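Local coordinates for protein ornithine carbamoyltransferase, anabolic (Campylobacter jejuni subsp. jejuni, PDB 3TPF) that catalyses the reversible transfer of the carbamoyl group from carbamoyl phosphate to L-ornithine, giving L-citrulline in arginine biosynthesis, at residues B[255-263]-B[274-285]; B[122-133]-B[157-165]. All coordinates share one frame; numbering follows the deposited sequence.

In the fold
Both contacts are buried, but they sit in different places. The centre of contact 2 lies about 4 Å from the centre of the chain. This contact joins helix 126-138 of the carbamoyl-phosphate domain to helix 157-169 of the ornithine domain. The centre of contact 1 lies about 15 Å from the chain centre, in the ornithine domain, where edge strand 257-260 packs against helix 272-277 and the start of the C-terminal helix 279-302. A second subunit reaches its flank. Contact 1 is mostly apolar, with a histidine and a glutamate at its polar margins. Contact 2 mixes apolar packing with three hydrogen bonds made by side chains. The two meet where Leu259 and Cys261 touch Asp132 and Gln128, at the predicted carbamoyl phosphate site.

Contact 1. Residues B[255-263]-B[274-285]; sequences DAILLHCLP and IFEKHADVIFEE
Leu258 is the apolar centre of this strand-on-helix packing in the Rossmann-like ornithine domain. It belongs to strand 257-260, an outermost strand of the parallel sheet, bonded by its backbone to strand 217-220. The axes of strand 257-260 and helix 279-285 are inclined at 40° and approach to 7.5 Å. Leu258 CB lies over one face of the His278 ring, 3.7 Å from its centroid, a CH-pi contact. CG is anti to the backbone N (chi1 171°), and this carries CD2 to 4.0 Å from Ile274 CG2. Val281 CG1 and Ile282 CG1 pack against the carbonyl O of Leu258.

Further along, Leu262 CD2 meets the edge of the Phe275 ring, 3.9 Å from CZ. The same methyl also packs on Ile282 CG2. The other branch, CD1, touches Phe283 CE1. A second subunit covers this flank, with its Val87 on Leu262 and its Arg86 on Phe283.

His278 marks one polar edge. It sits at the break between helices 272-277 and 279-302 and takes the N-cap position of the second. ND1 donates to Ile274 O at 3.1 Å, nearly in the ring plane, which fixes the turn of the ring. NE2 makes a weak bond to Ala256 O.

The other polar edge is Glu285, whose extended chain runs past Leu259 CD2. Its OE1 accepts a hydrogen bond from the backbone N of His260 at 3.0 Å through the syn lone pair. At the end of strand 257-260, the sequence His260-Cys261-Leu262-Pro263 is the HCLP signature of ornithine carbamoyltransferases; Cys261 and Leu262 are predicted to bind carbamoyl phosphate. A cis peptide precedes Pro263. The ring of His260 bonds to Glu269 through NE2, while ND1 accepts a bond from Leu262 N at 2.9 Å, close to the ring plane.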
loop_
_atom_site.group_PDB
_atom_site.type_symbol
_atom_site.label_atom_id
_atom_site.label_comp_id
_atom_site.label_asym_id
_atom_site.label_seq_id
_atom_site.Cartn_x
_atom_site.Cartn_y
_atom_site.Cartn_z
ATOM N N ASP B 255 32.671 21.122 -18.229
ATOM C CA ASP B 255 31.537 20.226 -18.504
ATOM C C ASP B 255 31.313 19.094 -17.492
ATOM O O ASP B 255 30.561 18.118 -17.757
ATOM C CB ASP B 255 31.663 19.640 -19.911
ATOM C CG ASP B 255 31.463 20.685 -20.982
ATOM O OD1 ASP B 255 30.508 21.501 -20.857
ATOM O OD2 ASP B 255 32.247 20.682 -21.937
ATOM N N ALA B 256 31.924 19.260 -16.323
ATOM C CA ALA B 256 31.777 18.298 -15.205
ATOM C C ALA B 256 30.325 18.267 -14.771
ATOM O O ALA B 256 29.678 19.324 -14.759
ATOM C CB ALA B 256 32.677 18.686 -14.025
ATOM N N ILE B 257 29.818 17.079 -14.479
ATOM C CA ILE B 257 28.431 16.889 -14.040
ATOM C C ILE B 257 28.321 16.903 -12.534
ATOM O O ILE B 257 29.278 16.531 -11.825
ATOM C CB ILE B 257 27.787 15.593 -14.545
ATOM C CG1 ILE B 257 28.563 14.368 -14.090
ATOM C CG2 ILE B 257 27.718 15.575 -16.039
ATOM C CD1 ILE B 257 27.812 13.076 -14.394
ATOM N N LEU B 258 27.187 17.394 -12.041
ATOM C CA LEU B 258 26.907 17.466 -10.605
ATOM C C LEU B 258 25.850 16.396 -10.264
ATOM O O LEU B 258 24.779 16.379 -10.834
ATOM C CB LEU B 258 26.392 18.848 -10.206
ATOM C CG LEU B 258 25.851 18.977 -8.761
ATOM C CD1 LEU B 258 26.978 18.723 -7.783
ATOM C CD2 LEU B 258 25.172 20.311 -8.575
ATOM N N LEU B 259 26.162 15.518 -9.348
ATOM C CA LEU B 259 25.238 14.491 -8.910
ATOM C C LEU B 259 24.806 14.738 -7.462
ATOM O O LEU B 259 25.594 15.223 -6.662
ATOM C CB LEU B 259 25.858 13.103 -8.971
ATOM C CG LEU B 259 26.160 12.508 -10.331
ATOM C CD1 LEU B 259 26.712 11.125 -10.148
ATOM C CD2 LEU B 259 24.842 12.512 -11.185
ATOM N N HIS B 260 23.528 14.498 -7.190
ATOM C CA HIS B 260 22.908 14.629 -5.889
ATOM C C HIS B 260 21.830 13.571 -5.780
ATOM O O HIS B 260 21.019 13.437 -6.668
ATOM C CB HIS B 260 22.252 15.990 -5.750
ATOM C CG HIS B 260 21.893 16.355 -4.339
ATOM N ND1 HIS B 260 21.159 15.532 -3.513
ATOM C CD2 HIS B 260 22.136 17.488 -3.623
ATOM C CE1 HIS B 260 20.995 16.134 -2.343
ATOM N NE2 HIS B 260 21.568 17.325 -2.387
ATOM N N CYS B 261 21.805 12.818 -4.690
ATOM C CA CYS B 261 20.855 11.666 -4.562
ATOM C C CYS B 261 19.468 12.132 -4.248
ATOM O O CYS B 261 18.509 11.441 -4.540
ATOM C CB CYS B 261 21.251 10.624 -3.521
ATOM S SG CYS B 261 21.500 11.330 -1.867
ATOM N N LEU B 262 19.363 13.304 -3.689
ATOM C CA LEU B 262 18.044 13.950 -3.448
ATOM C C LEU B 262 17.453 13.421 -2.168
ATOM O O LEU B 262 17.843 12.371 -1.706
ATOM C CB LEU B 262 17.004 13.698 -4.577
ATOM C CG LEU B 262 17.227 14.257 -5.978
ATOM C CD1 LEU B 262 15.985 14.034 -6.871
ATOM C CD2 LEU B 262 17.522 15.770 -5.881
ATOM N N PRO B 263 16.528 14.138 -1.607
ATOM C CA PRO B 263 16.196 15.463 -2.003
ATOM C C PRO B 263 17.314 16.467 -1.703
ATOM O O PRO B 263 18.171 16.216 -0.860
ATOM C CB PRO B 263 15.044 15.812 -1.062
ATOM C CG PRO B 263 15.341 15.018 0.167
ATOM C CD PRO B 263 15.783 13.709 -0.435
ATOM N N ILE B 274 22.999 26.439 -9.405
ATOM C CA ILE B 274 23.807 25.324 -9.834
ATOM C C ILE B 274 23.027 24.024 -9.936
ATOM O O ILE B 274 23.252 23.191 -10.816
ATOM C CB ILE B 274 25.054 25.137 -8.937
ATOM C CG1 ILE B 274 26.207 24.635 -9.786
ATOM C CG2 ILE B 274 24.816 24.181 -7.793
ATOM C CD1 ILE B 274 26.562 25.638 -10.857
ATOM N N PHE B 275 22.109 23.865 -9.017
ATOM C CA PHE B 275 21.258 22.684 -8.984
ATOM C C PHE B 275 20.413 22.638 -10.229
ATOM O O PHE B 275 20.431 21.663 -10.964
ATOM C CB PHE B 275 20.347 22.709 -7.774
ATOM C CG PHE B 275 19.437 21.521 -7.671
ATOM C CD1 PHE B 275 18.172 21.573 -8.165
ATOM C CD2 PHE B 275 19.857 20.349 -7.069
ATOM C CE1 PHE B 275 17.316 20.461 -8.083
ATOM C CE2 PHE B 275 19.019 19.214 -7.014
ATOM C CZ PHE B 275 17.738 19.277 -7.514
ATOM N N GLU B 276 19.722 23.728 -10.484
ATOM C CA GLU B 276 18.926 23.825 -11.705
ATOM C C GLU B 276 19.783 23.756 -12.988
ATOM O O GLU B 276 19.376 23.169 -14.014
ATOM C CB GLU B 276 18.050 25.043 -11.718
ATOM C CG GLU B 276 16.848 24.936 -10.774
ATOM C CD GLU B 276 15.880 23.818 -11.170
ATOM O OE1 GLU B 276 15.792 23.463 -12.392
ATOM O OE2 GLU B 276 15.157 23.326 -10.272
ATOM N N LYS B 277 21.003 24.275 -12.908
ATOM C CA LYS B 277 21.938 24.175 -14.049
ATOM C C LYS B 277 22.124 22.704 -14.423
ATOM O O LYS B 277 22.089 22.344 -15.592
ATOM C CB LYS B 277 23.284 24.825 -13.777
ATOM C CG LYS B 277 24.048 25.159 -15.052
ATOM C CD LYS B 277 25.532 25.323 -14.787
ATOM C CE LYS B 277 26.405 25.550 -16.049
ATOM N NZ LYS B 277 27.596 24.589 -16.067
ATOM N N HIS B 278 22.197 21.865 -13.426
ATOM C CA HIS B 278 22.267 20.427 -13.669
ATOM C C HIS B 278 20.964 19.612 -13.502
ATOM O O HIS B 278 21.007 18.431 -13.220
ATOM C CB HIS B 278 23.308 19.839 -12.752
ATOM C CG HIS B 278 24.669 20.302 -13.062
ATOM N ND1 HIS B 278 25.211 21.445 -12.495
ATOM C CD2 HIS B 278 25.595 19.815 -13.932
ATOM C CE1 HIS B 278 26.432 21.613 -12.981
ATOM N NE2 HIS B 278 26.688 20.637 -13.842
ATOM N N ALA B 279 19.817 20.222 -13.640
ATOM C CA ALA B 279 18.601 19.444 -13.516
ATOM C C ALA B 279 18.613 18.194 -14.444
ATOM O O ALA B 279 18.360 17.107 -13.972
ATOM C CB ALA B 279 17.373 20.289 -13.744
ATOM N N ASP B 280 18.983 18.323 -15.704
ATOM C CA ASP B 280 18.879 17.170 -16.592
ATOM C C ASP B 280 19.586 15.960 -16.038
ATOM O O ASP B 280 19.040 14.841 -16.054
ATOM C CB ASP B 280 19.425 17.425 -17.985
ATOM C CG ASP B 280 18.596 18.411 -18.776
ATOM O OD1 ASP B 280 17.372 18.453 -18.657
ATOM O OD2 ASP B 280 19.165 19.199 -19.544
ATOM N N VAL B 281 20.815 16.145 -15.583
ATOM C CA VAL B 281 21.611 15.009 -15.117
ATOM C C VAL B 281 21.117 14.533 -13.790
ATOM O O VAL B 281 21.119 13.351 -13.511
ATOM C CB VAL B 281 23.156 15.248 -15.111
ATOM C CG1 VAL B 281 23.606 16.067 -13.876
ATOM C CG2 VAL B 281 23.863 13.916 -15.146
ATOM N N ILE B 282 20.770 15.466 -12.922
ATOM C CA ILE B 282 20.378 15.117 -11.565
ATOM C C ILE B 282 19.099 14.269 -11.638
ATOM O O ILE B 282 18.943 13.292 -10.886
ATOM C CB ILE B 282 20.152 16.339 -10.671
ATOM C CG1 ILE B 282 21.507 16.989 -10.356
ATOM C CG2 ILE B 282 19.463 15.938 -9.362
ATOM C CD1 ILE B 282 21.417 18.310 -9.586
ATOM N N PHE B 283 18.191 14.640 -12.495
ATOM C CA PHE B 283 16.932 13.926 -12.515
ATOM C C PHE B 283 17.019 12.663 -13.338
ATOM O O PHE B 283 16.191 11.804 -13.161
ATOM C CB PHE B 283 15.714 14.817 -12.957
ATOM C CG PHE B 283 15.352 15.860 -11.950
ATOM C CD1 PHE B 283 14.881 15.509 -10.714
ATOM C CD2 PHE B 283 15.582 17.191 -12.204
ATOM C CE1 PHE B 283 14.612 16.457 -9.730
ATOM C CE2 PHE B 283 15.283 18.157 -11.249
ATOM C CZ PHE B 283 14.788 17.785 -10.007
ATOM N N GLU B 284 17.948 12.576 -14.284
ATOM C CA GLU B 284 18.171 11.306 -14.934
ATOM C C GLU B 284 18.740 10.335 -13.852
ATOM O O GLU B 284 18.371 9.158 -13.749
ATOM C CB GLU B 284 19.106 11.444 -16.129
ATOM C CG GLU B 284 18.421 11.405 -17.501
ATOM C CD GLU B 284 17.575 10.113 -17.737
ATOM O OE1 GLU B 284 16.472 10.194 -18.377
ATOM O OE2 GLU B 284 18.006 8.989 -17.300
ATOM N N GLU B 285 19.596 10.894 -13.008
ATOM C CA GLU B 285 20.229 10.154 -11.941
ATOM C C GLU B 285 19.085 9.504 -11.166
ATOM O O GLU B 285 19.075 8.318 -11.011
ATOM C CB GLU B 285 21.088 11.057 -11.029
ATOM C CG GLU B 285 21.776 10.369 -9.831
ATOM C CD GLU B 285 22.399 11.324 -8.774
ATOM O OE1 GLU B 285 22.330 12.537 -9.059
ATOM O OE2 GLU B 285 22.942 10.844 -7.696
#

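Contact 2. Residues B[122-133]-B[157-165]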
loop_
_atom_site.group_PDB
_atom_site.type_symbol
_atom_site.label_atom_id
_atom_site.label_comp_id
_atom_site.label_asym_id
_atom_site.label_seq_id
_atom_site.Cartn_x
_atom_site.Cartn_y
_atom_site.Cartn_z
ATOM N N GLU B 122 22.447 3.068 7.778
ATOM C CA GLU B 122 23.259 4.193 8.234
ATOM C C GLU B 122 24.702 4.078 7.718
ATOM O O GLU B 122 25.421 5.090 7.579
ATOM C CB GLU B 122 23.197 4.383 9.787
ATOM C CG GLU B 122 24.130 3.522 10.644
ATOM C CD GLU B 122 23.692 2.052 10.759
ATOM O OE1 GLU B 122 24.189 1.337 11.687
ATOM O OE2 GLU B 122 22.873 1.595 9.884
ATOM N N LEU B 123 25.116 2.846 7.455
ATOM C CA LEU B 123 26.479 2.608 6.927
ATOM C C LEU B 123 26.584 2.727 5.381
ATOM O O LEU B 123 27.611 3.151 4.876
ATOM C CB LEU B 123 27.003 1.237 7.303
ATOM C CG LEU B 123 27.193 0.987 8.748
ATOM C CD1 LEU B 123 27.750 -0.405 8.821
ATOM C CD2 LEU B 123 28.232 1.849 9.445
ATOM N N TYR B 124 25.577 2.263 4.647
ATOM C CA TYR B 124 25.783 2.075 3.186
ATOM C C TYR B 124 24.509 2.353 2.410
ATOM O O TYR B 124 23.407 2.072 2.858
ATOM C CB TYR B 124 26.223 0.678 2.835
ATOM C CG TYR B 124 27.415 0.149 3.568
ATOM C CD1 TYR B 124 27.295 -0.903 4.442
ATOM C CD2 TYR B 124 28.643 0.631 3.338
ATOM C CE1 TYR B 124 28.367 -1.403 5.127
ATOM C CE2 TYR B 124 29.734 0.145 4.021
ATOM C CZ TYR B 124 29.577 -0.871 4.911
ATOM O OH TYR B 124 30.652 -1.358 5.614
ATOM N N HIS B 125 24.672 2.944 1.260
ATOM C CA HIS B 125 23.545 3.166 0.385
ATOM C C HIS B 125 23.850 2.694 -1.023
ATOM O O HIS B 125 23.814 3.447 -1.955
ATOM C CB HIS B 125 23.113 4.630 0.439
ATOM C CG HIS B 125 21.783 4.886 -0.232
ATOM N ND1 HIS B 125 20.935 3.864 -0.615
ATOM C CD2 HIS B 125 21.192 6.035 -0.643
ATOM C CE1 HIS B 125 19.888 4.369 -1.239
ATOM N NE2 HIS B 125 20.018 5.685 -1.276
ATOM N N PRO B 126 24.157 1.412 -1.180
ATOM C CA PRO B 126 24.686 0.888 -2.456
ATOM C C PRO B 126 23.822 0.973 -3.662
ATOM O O PRO B 126 24.377 1.130 -4.749
ATOM C CB PRO B 126 24.896 -0.587 -2.165
ATOM C CG PRO B 126 23.891 -0.877 -1.101
ATOM C CD PRO B 126 23.936 0.335 -0.215
ATOM N N THR B 127 22.530 0.800 -3.565
ATOM C CA THR B 127 21.698 0.895 -4.815
ATOM C C THR B 127 21.803 2.332 -5.415
ATOM O O THR B 127 21.880 2.532 -6.634
ATOM C CB THR B 127 20.230 0.550 -4.635
ATOM O OG1 THR B 127 19.689 1.389 -3.595
ATOM C CG2 THR B 127 20.036 -0.891 -4.288
ATOM N N GLN B 128 21.990 3.310 -4.545
ATOM C CA GLN B 128 22.189 4.677 -5.011
ATOM C C GLN B 128 23.511 4.835 -5.801
ATOM O O GLN B 128 23.590 5.447 -6.874
ATOM C CB GLN B 128 22.126 5.651 -3.822
ATOM C CG GLN B 128 22.248 7.090 -4.252
ATOM C CD GLN B 128 21.072 7.623 -5.129
ATOM O OE1 GLN B 128 19.908 7.238 -4.928
ATOM N NE2 GLN B 128 21.381 8.572 -6.060
ATOM N N VAL B 129 24.574 4.317 -5.210
ATOM C CA VAL B 129 25.869 4.415 -5.875
ATOM C C VAL B 129 25.796 3.687 -7.165
ATOM O O VAL B 129 26.323 4.167 -8.135
ATOM C CB VAL B 129 26.938 3.949 -4.974
ATOM C CG1 VAL B 129 28.211 3.694 -5.737
ATOM C CG2 VAL B 129 27.052 4.936 -3.815
ATOM N N LEU B 130 25.066 2.587 -7.253
ATOM C CA LEU B 130 25.006 1.898 -8.573
ATOM C C LEU B 130 24.379 2.809 -9.576
ATOM O O LEU B 130 24.767 2.855 -10.736
ATOM C CB LEU B 130 24.195 0.627 -8.526
ATOM C CG LEU B 130 24.872 -0.650 -8.113
ATOM C CD1 LEU B 130 23.842 -1.690 -8.037
ATOM C CD2 LEU B 130 25.937 -1.086 -9.057
ATOM N N GLY B 131 23.366 3.545 -9.141
ATOM C CA GLY B 131 22.635 4.450 -10.075
ATOM C C GLY B 131 23.425 5.678 -10.531
ATOM O O GLY B 131 23.426 6.072 -11.687
ATOM N N ASP B 132 24.172 6.208 -9.584
ATOM C CA ASP B 132 25.158 7.234 -9.846
ATOM C C ASP B 132 26.154 6.747 -10.909
ATOM O O ASP B 132 26.367 7.396 -11.921
ATOM C CB ASP B 132 25.887 7.619 -8.546
ATOM C CG ASP B 132 24.998 8.406 -7.594
ATOM O OD1 ASP B 132 23.801 8.662 -7.936
ATOM O OD2 ASP B 132 25.515 8.897 -6.532
ATOM N N LEU B 133 26.681 5.584 -10.705
ATOM C CA LEU B 133 27.616 4.950 -11.669
ATOM C C LEU B 133 27.032 4.841 -13.052
ATOM O O LEU B 133 27.625 5.255 -14.050
ATOM C CB LEU B 133 27.939 3.554 -11.187
ATOM C CG LEU B 133 29.362 3.084 -11.224
ATOM C CD1 LEU B 133 30.331 4.177 -10.853
ATOM C CD2 LEU B 133 29.455 1.993 -10.176
ATOM N N ASN B 157 26.495 7.551 5.056
ATOM C CA ASN B 157 26.390 6.310 4.222
ATOM C C ASN B 157 26.834 6.466 2.766
ATOM O O ASN B 157 27.541 5.629 2.228
ATOM C CB ASN B 157 24.962 5.698 4.246
ATOM C CG ASN B 157 23.890 6.679 3.865
ATOM O OD1 ASN B 157 24.171 7.786 3.366
ATOM N ND2 ASN B 157 22.655 6.300 4.132
HETATM N N MSE B 158 26.414 7.560 2.151
HETATM C CA MSE B 158 26.730 7.860 0.722
HETATM C C MSE B 158 28.231 7.983 0.492
HETATM O O MSE B 158 28.783 7.517 -0.529
HETATM C CB MSE B 158 26.115 9.188 0.294
HETATM C CG MSE B 158 24.703 9.010 -0.191
HETATM SE SE MSE B 158 24.603 7.846 -1.767
HETATM C CE MSE B 158 25.680 8.901 -3.066
ATOM N N CYS B 159 28.899 8.586 1.466
ATOM C CA CYS B 159 30.344 8.758 1.445
ATOM C C CYS B 159 31.044 7.427 1.508
ATOM O O CYS B 159 31.972 7.139 0.751
ATOM C CB CYS B 159 30.781 9.620 2.651
ATOM S SG CYS B 159 32.543 9.806 2.794
ATOM N N ASN B 160 30.602 6.625 2.467
ATOM C CA ASN B 160 31.120 5.293 2.647
ATOM C C ASN B 160 31.017 4.482 1.343
ATOM O O ASN B 160 31.964 3.865 0.886
ATOM C CB ASN B 160 30.305 4.552 3.676
ATOM C CG ASN B 160 30.469 5.075 5.041
ATOM O OD1 ASN B 160 31.530 5.557 5.433
ATOM N ND2 ASN B 160 29.432 4.894 5.825
ATOM N N SER B 161 29.839 4.477 0.775
ATOM C CA SER B 161 29.604 3.665 -0.376
ATOM C C SER B 161 30.346 4.201 -1.584
ATOM O O SER B 161 30.845 3.404 -2.412
ATOM C CB SER B 161 28.129 3.583 -0.671
ATOM O OG SER B 161 27.462 2.865 0.343
ATOM N N TRP B 162 30.493 5.534 -1.691
ATOM C CA TRP B 162 31.380 6.067 -2.782
ATOM C C TRP B 162 32.840 5.710 -2.555
ATOM O O TRP B 162 33.565 5.367 -3.484
ATOM C CB TRP B 162 31.190 7.548 -3.080
ATOM C CG TRP B 162 30.303 7.721 -4.324
ATOM C CD1 TRP B 162 29.083 8.242 -4.338
ATOM C CD2 TRP B 162 30.552 7.264 -5.676
ATOM N NE1 TRP B 162 28.536 8.132 -5.600
ATOM C CE2 TRP B 162 29.432 7.561 -6.432
ATOM C CE3 TRP B 162 31.605 6.634 -6.288
ATOM C CZ2 TRP B 162 29.319 7.293 -7.769
ATOM C CZ3 TRP B 162 31.508 6.359 -7.634
ATOM C CH2 TRP B 162 30.352 6.673 -8.357
ATOM N N LEU B 163 33.232 5.742 -1.308
ATOM C CA LEU B 163 34.638 5.499 -0.993
ATOM C C LEU B 163 34.984 4.090 -1.434
ATOM O O LEU B 163 35.921 3.866 -2.200
ATOM C CB LEU B 163 34.945 5.702 0.508
ATOM C CG LEU B 163 36.279 5.237 1.073
ATOM C CD1 LEU B 163 37.405 5.853 0.252
ATOM C CD2 LEU B 163 36.404 5.566 2.565
ATOM N N ILE B 164 34.137 3.182 -0.988
ATOM C CA ILE B 164 34.229 1.751 -1.278
ATOM C C ILE B 164 34.199 1.424 -2.737
ATOM O O ILE B 164 35.001 0.636 -3.216
ATOM C CB ILE B 164 32.997 1.043 -0.701
ATOM C CG1 ILE B 164 33.232 0.804 0.774
ATOM C CG2 ILE B 164 32.578 -0.223 -1.460
ATOM C CD1 ILE B 164 31.924 0.490 1.485
ATOM N N THR B 165 33.210 1.967 -3.417
ATOM C CA THR B 165 32.995 1.644 -4.827
ATOM C C THR B 165 34.158 2.183 -5.662
ATOM O O THR B 165 34.623 1.532 -6.604
ATOM C CB THR B 165 31.727 2.278 -5.373
ATOM O OG1 THR B 165 30.638 1.859 -4.584
ATOM C CG2 THR B 165 31.509 1.901 -6.819
#
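Trp162 packs against Val129, Asp132 and Leu133 where two helices cross between the two domains of the carbamoyltransferase fold. Helix 126-133 belongs to the carbamoyl-phosphate domain and helix 157-165 to the ornithine domain. Their axes cross at -57°, 9.3 Å apart. From Trp162 CB, chi1 of -100° swings the indole along the facing helix. CD1 comes first and meets Val129 CG2, which stands over the five-membered ring in a CH-pi contact. NE1 is next. It donates to Asp132 OD2 at 3.3 Å in an almost straight bond (174°). OD2 receives it on its anti lone pair. This oxygen lies at the ring edge, in its plane, and the carboxylate is turned only 16° from the indole. CZ2 then packs on Asp132 CB at 3.5 Å. At the far end, CH2 touches Leu133 CD1.

Val129 is a knob in a hole formed by Met158, Ser161, Trp162 and Thr165. Its CG1 reaches toward Thr165 OG1, tip to tip. That hydroxyl is already bonded to Ser161 O. The selenium of Met158, a selenomethionine, packs on Gln128 CG at 3.5 Å, and its CE lies by Asp132 OD2.

Ahead of helix 126-133 the chain runs over the start of helix 157-165. His125, the N-cap residue of helix 126-133, gives its backbone N to Ser161 OG at 2.9 Å. Tyr124 CE2 touches Ile164 CD1, while its hydroxyl bonds to Arg9. His125 to Gln128 are predicted to bind carbamoyl phosphate and Asn157 to bind L-ornithine, so this crossing brings the two predicted sites together. Asn157 ND2 bonds to Ser121 O. One turn later, Asn160 ND2 donates to Leu123 O at 2.7 Å, with the acceptor close to the amide plane.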